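Local coordinates for protein fiber (Murine adenovirus 2, PDB 5NBH) that forms the trimeric distal part of the viral fibre, whose head domain binds N-acetylglucosamine and probably attaches the virion to its host cell, at residues V117-D122 with F209-K214. Numbering follows the deposited sequence.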
ATOM      1  N   VAL A 117      -5.336   7.038   1.849  1.00 11.82           N
ATOM      2  CA  VAL A 117      -5.790   6.500   0.581  1.00 11.39           C
ATOM      3  C   VAL A 117      -4.622   6.481  -0.407  1.00 11.17           C
ATOM      4  O   VAL A 117      -3.999   7.520  -0.651  1.00 11.32           O
ATOM      5  CB  VAL A 117      -6.983   7.309   0.000  1.00 11.46           C
ATOM      6  CG1 VAL A 117      -7.432   6.691  -1.301  1.00 11.60           C
ATOM      7  CG2 VAL A 117      -8.125   7.382   1.041  1.00 12.25           C
ATOM      8  N   LEU A 118      -4.328   5.309  -0.962  1.00 10.63           N
ATOM      9  CA  LEU A 118      -3.360   5.151  -2.051  1.00 10.62           C
ATOM     10  C   LEU A 118      -4.132   5.132  -3.354  1.00 10.69           C
ATOM     11  O   LEU A 118      -4.924   4.225  -3.597  1.00 11.06           O
ATOM     12  CB  LEU A 118      -2.547   3.845  -1.867  1.00 10.80           C
ATOM     13  CG  LEU A 118      -1.563   3.434  -2.962  1.00 11.03           C
ATOM     14  CD1 LEU A 118      -0.545   4.496  -3.240  1.00 11.98           C
ATOM     15  CD2 LEU A 118      -0.877   2.120  -2.583  1.00 11.68           C
ATOM     16  N   PHE A 119      -3.933   6.150  -4.193  1.00  9.98           N
ATOM     17  CA  PHE A 119      -4.620   6.267  -5.470  1.00 10.59           C
ATOM     18  C   PHE A 119      -3.685   5.781  -6.563  1.00 10.95           C
ATOM     19  O   PHE A 119      -2.543   6.204  -6.594  1.00 11.15           O
ATOM     20  CB  PHE A 119      -4.998   7.746  -5.700  1.00 11.01           C
ATOM     21  CG  PHE A 119      -5.642   8.025  -7.027  1.00 11.10           C
ATOM     22  CD1 PHE A 119      -4.870   8.262  -8.170  1.00 12.19           C
ATOM     23  CD2 PHE A 119      -7.014   7.981  -7.155  1.00 12.08           C
ATOM     24  CE1 PHE A 119      -5.457   8.471  -9.405  1.00 11.64           C
ATOM     25  CE2 PHE A 119      -7.604   8.212  -8.385  1.00 11.19           C
ATOM     26  CZ  PHE A 119      -6.828   8.454  -9.502  1.00 11.20           C
ATOM     27  N   ASN A 120      -4.152   4.873  -7.400  1.00 10.54           N
ATOM     28  CA  ASN A 120      -3.394   4.369  -8.531  1.00 11.42           C
ATOM     29  C   ASN A 120      -4.240   4.446  -9.765  1.00 11.57           C
ATOM     30  O   ASN A 120      -5.393   4.068  -9.744  1.00 12.63           O
ATOM     31  CB  ASN A 120      -3.006   2.909  -8.330  1.00 12.29           C
ATOM     32  CG  ASN A 120      -2.088   2.409  -9.419  1.00 13.25           C
ATOM     33  OD1 ASN A 120      -0.930   2.830  -9.506  1.00 14.02           O
ATOM     34  ND2 ASN A 120      -2.593   1.481 -10.251  1.00 14.44           N
ATOM     35  N   ILE A 121      -3.657   4.924 -10.854  1.00 11.34           N
ATOM     36  CA  ILE A 121      -4.333   4.972 -12.128  1.00 11.62           C
ATOM     37  C   ILE A 121      -3.405   4.500 -13.244  1.00 11.71           C
ATOM     38  O   ILE A 121      -2.216   4.775 -13.237  1.00 11.00           O
ATOM     39  CB  ILE A 121      -4.899   6.390 -12.434  1.00 11.76           C
ATOM     40  CG1 ILE A 121      -5.830   6.348 -13.639  1.00 12.00           C
ATOM     41  CG2 ILE A 121      -3.786   7.417 -12.586  1.00 12.12           C
ATOM     42  CD1 ILE A 121      -6.671   7.621 -13.770  1.00 12.42           C
ATOM     43  N   ASP A 122      -3.990   3.789 -14.186  1.00 12.98           N
ATOM     44  CA  ASP A 122      -3.292   3.311 -15.376  1.00 14.62           C
ATOM     45  C   ASP A 122      -4.051   3.893 -16.544  1.00 13.48           C
ATOM     46  O   ASP A 122      -5.190   3.514 -16.758  1.00 13.59           O
ATOM     47  CB  ASP A 122      -3.372   1.798 -15.390  1.00 17.83           C
ATOM     48  CG  ASP A 122      -2.349   1.198 -16.266  1.00 22.96           C
ATOM     49  OD1 ASP A 122      -1.346   0.712 -15.726  1.00 31.54           O
ATOM     50  OD2 ASP A 122      -2.516   1.276 -17.487  1.00 29.58           O
ATOM     51  N   PHE A 209     -16.738  15.819  -5.158  1.00 12.78           N
ATOM     52  CA  PHE A 209     -15.283  15.642  -4.974  1.00 12.27           C
ATOM     53  C   PHE A 209     -14.677  15.355  -6.333  1.00 10.81           C
ATOM     54  O   PHE A 209     -15.175  14.517  -7.037  1.00 11.50           O
ATOM     55  CB  PHE A 209     -15.060  14.444  -4.014  1.00 12.40           C
ATOM     56  CG  PHE A 209     -13.644  13.925  -3.974  1.00 12.76           C
ATOM     57  CD1 PHE A 209     -12.579  14.782  -3.825  1.00 13.55           C
ATOM     58  CD2 PHE A 209     -13.394  12.551  -3.995  1.00 14.07           C
ATOM     59  CE1 PHE A 209     -11.289  14.313  -3.760  1.00 13.49           C
ATOM     60  CE2 PHE A 209     -12.102  12.059  -3.911  1.00 12.90           C
ATOM     61  CZ  PHE A 209     -11.052  12.933  -3.797  1.00 12.95           C
ATOM     62  N   TYR A 210     -13.639  16.110  -6.696  1.00 11.00           N
ATOM     63  CA  TYR A 210     -12.916  15.986  -7.931  1.00 11.31           C
ATOM     64  C   TYR A 210     -11.456  15.602  -7.696  1.00 10.41           C
ATOM     65  O   TYR A 210     -10.758  16.191  -6.868  1.00 10.43           O
ATOM     66  CB  TYR A 210     -12.916  17.303  -8.698  1.00 12.40           C
ATOM     67  CG  TYR A 210     -14.261  17.742  -9.231  1.00 14.18           C
ATOM     68  CD1 TYR A 210     -15.274  18.180  -8.357  1.00 15.43           C
ATOM     69  CD2 TYR A 210     -14.502  17.770 -10.582  1.00 16.95           C
ATOM     70  CE1 TYR A 210     -16.507  18.570  -8.835  1.00 16.95           C
ATOM     71  CE2 TYR A 210     -15.743  18.193 -11.089  1.00 18.49           C
ATOM     72  CZ  TYR A 210     -16.740  18.593 -10.205  1.00 18.08           C
ATOM     73  OH  TYR A 210     -17.952  19.033 -10.700  1.00 20.63           O
ATOM     74  N   ILE A 211     -11.008  14.602  -8.450  1.00 10.53           N
ATOM     75  CA  ILE A 211      -9.593  14.321  -8.651  1.00 10.48           C
ATOM     76  C   ILE A 211      -9.318  14.731 -10.078  1.00 10.29           C
ATOM     77  O   ILE A 211      -9.879  14.151 -11.043  1.00  9.39           O
ATOM     78  CB  ILE A 211      -9.217  12.833  -8.423  1.00 10.77           C
ATOM     79  CG1 ILE A 211      -9.538  12.446  -7.003  1.00 11.11           C
ATOM     80  CG2 ILE A 211      -7.759  12.564  -8.788  1.00 10.58           C
ATOM     81  CD1 ILE A 211      -9.195  11.017  -6.622  1.00 11.70           C
ATOM     82  N   THR A 212      -8.431  15.708 -10.228  1.00  9.96           N
ATOM     83  CA  THR A 212      -8.095  16.232 -11.564  1.00 10.46           C
ATOM     84  C   THR A 212      -6.636  15.945 -11.822  1.00 10.28           C
ATOM     85  O   THR A 212      -5.787  16.325 -11.014  1.00 10.39           O
ATOM     86  CB  THR A 212      -8.395  17.736 -11.648  1.00 11.17           C
ATOM     87  OG1 THR A 212      -9.751  17.971 -11.213  1.00 11.77           O
ATOM     88  CG2 THR A 212      -8.238  18.247 -13.048  1.00 11.74           C
ATOM     89  N   LEU A 213      -6.373  15.207 -12.899  1.00 10.28           N
ATOM     90  CA  LEU A 213      -5.025  14.879 -13.325  1.00 10.80           C
ATOM     91  C   LEU A 213      -4.637  15.619 -14.581  1.00 11.32           C
ATOM     92  O   LEU A 213      -5.435  15.719 -15.500  1.00 11.43           O
ATOM     93  CB  LEU A 213      -4.897  13.376 -13.573  1.00 11.84           C
ATOM     94  CG  LEU A 213      -5.478  12.474 -12.465  1.00 11.23           C
ATOM     95  CD1 LEU A 213      -5.432  11.040 -12.938  1.00 12.21           C
ATOM     96  CD2 LEU A 213      -4.714  12.607 -11.161  1.00 12.00           C
ATOM     97  N   LYS A 214      -3.417  16.139 -14.644  1.00 10.86           N
ATOM     98  CA  LYS A 214      -2.967  16.783 -15.881  1.00 11.97           C
ATOM     99  C   LYS A 214      -1.621  16.227 -16.320  1.00 11.23           C
ATOM    100  O   LYS A 214      -0.598  16.461 -15.671  1.00 11.04           O
ATOM    101  CB  LYS A 214      -2.927  18.296 -15.737  1.00 13.63           C
ATOM    102  CG  LYS A 214      -4.252  18.937 -15.442  1.00 16.00           C
ATOM    103  CD  LYS A 214      -4.143  20.459 -15.257  1.00 18.09           C
ATOM    104  CE  LYS A 214      -5.492  20.991 -14.824  1.00 21.70           C
ATOM    105  NZ  LYS A 214      -5.607  22.484 -14.789  1.00 24.82           N
TER
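L213 and I121 meet tip to tip inside the β-sandwich of the fibre head, where the ABCJ sheet faces the GHID sheet. Strand 116-125 belongs to the first and strand 208-217 to the second. The short segments cross at -49°, with axes 11.4 Å apart at closest approach; side chains alone bridge this gap.

Followed outward, L213 shows how late the contact begins. Its CB is still 6.0 Å from CD1 of I121, and CG, though nearer, is not yet in contact with that atom. With CG anti to the carbonyl carbon (chi1 -47°) and CD1 anti to CA (chi2 173°), the branch CD1 extends across the interior. There CD1 meets both methyls of I121, the terminal CD1 at 3.7 Å and the branch CG2 at 4.0 Å. L213 CD1 also comes within 4.4 Å of F119 CE1, obliquely to the ring, while its sister methyl CD2 stays slightly farther from that carbon.

The neighbouring pair is built differently. F119 and I211 slide past each other in opposite directions, and the isoleucine methyl approaches the ring obliquely. F228 from strand 223-231 also meets that ring, while I108 and M110 of strand 103-113 touch F119 too. All four side chains of the contact are buried and apolar, as expected of a sandwich core. L213 lies about 8 Å, side chain to side chain, from Q133, which binds N-acetylglucosamine in another structure of this protein. I211 CD1 lies 3.7 Å from F119 CE2 and 3.8 Å from F119 CD2.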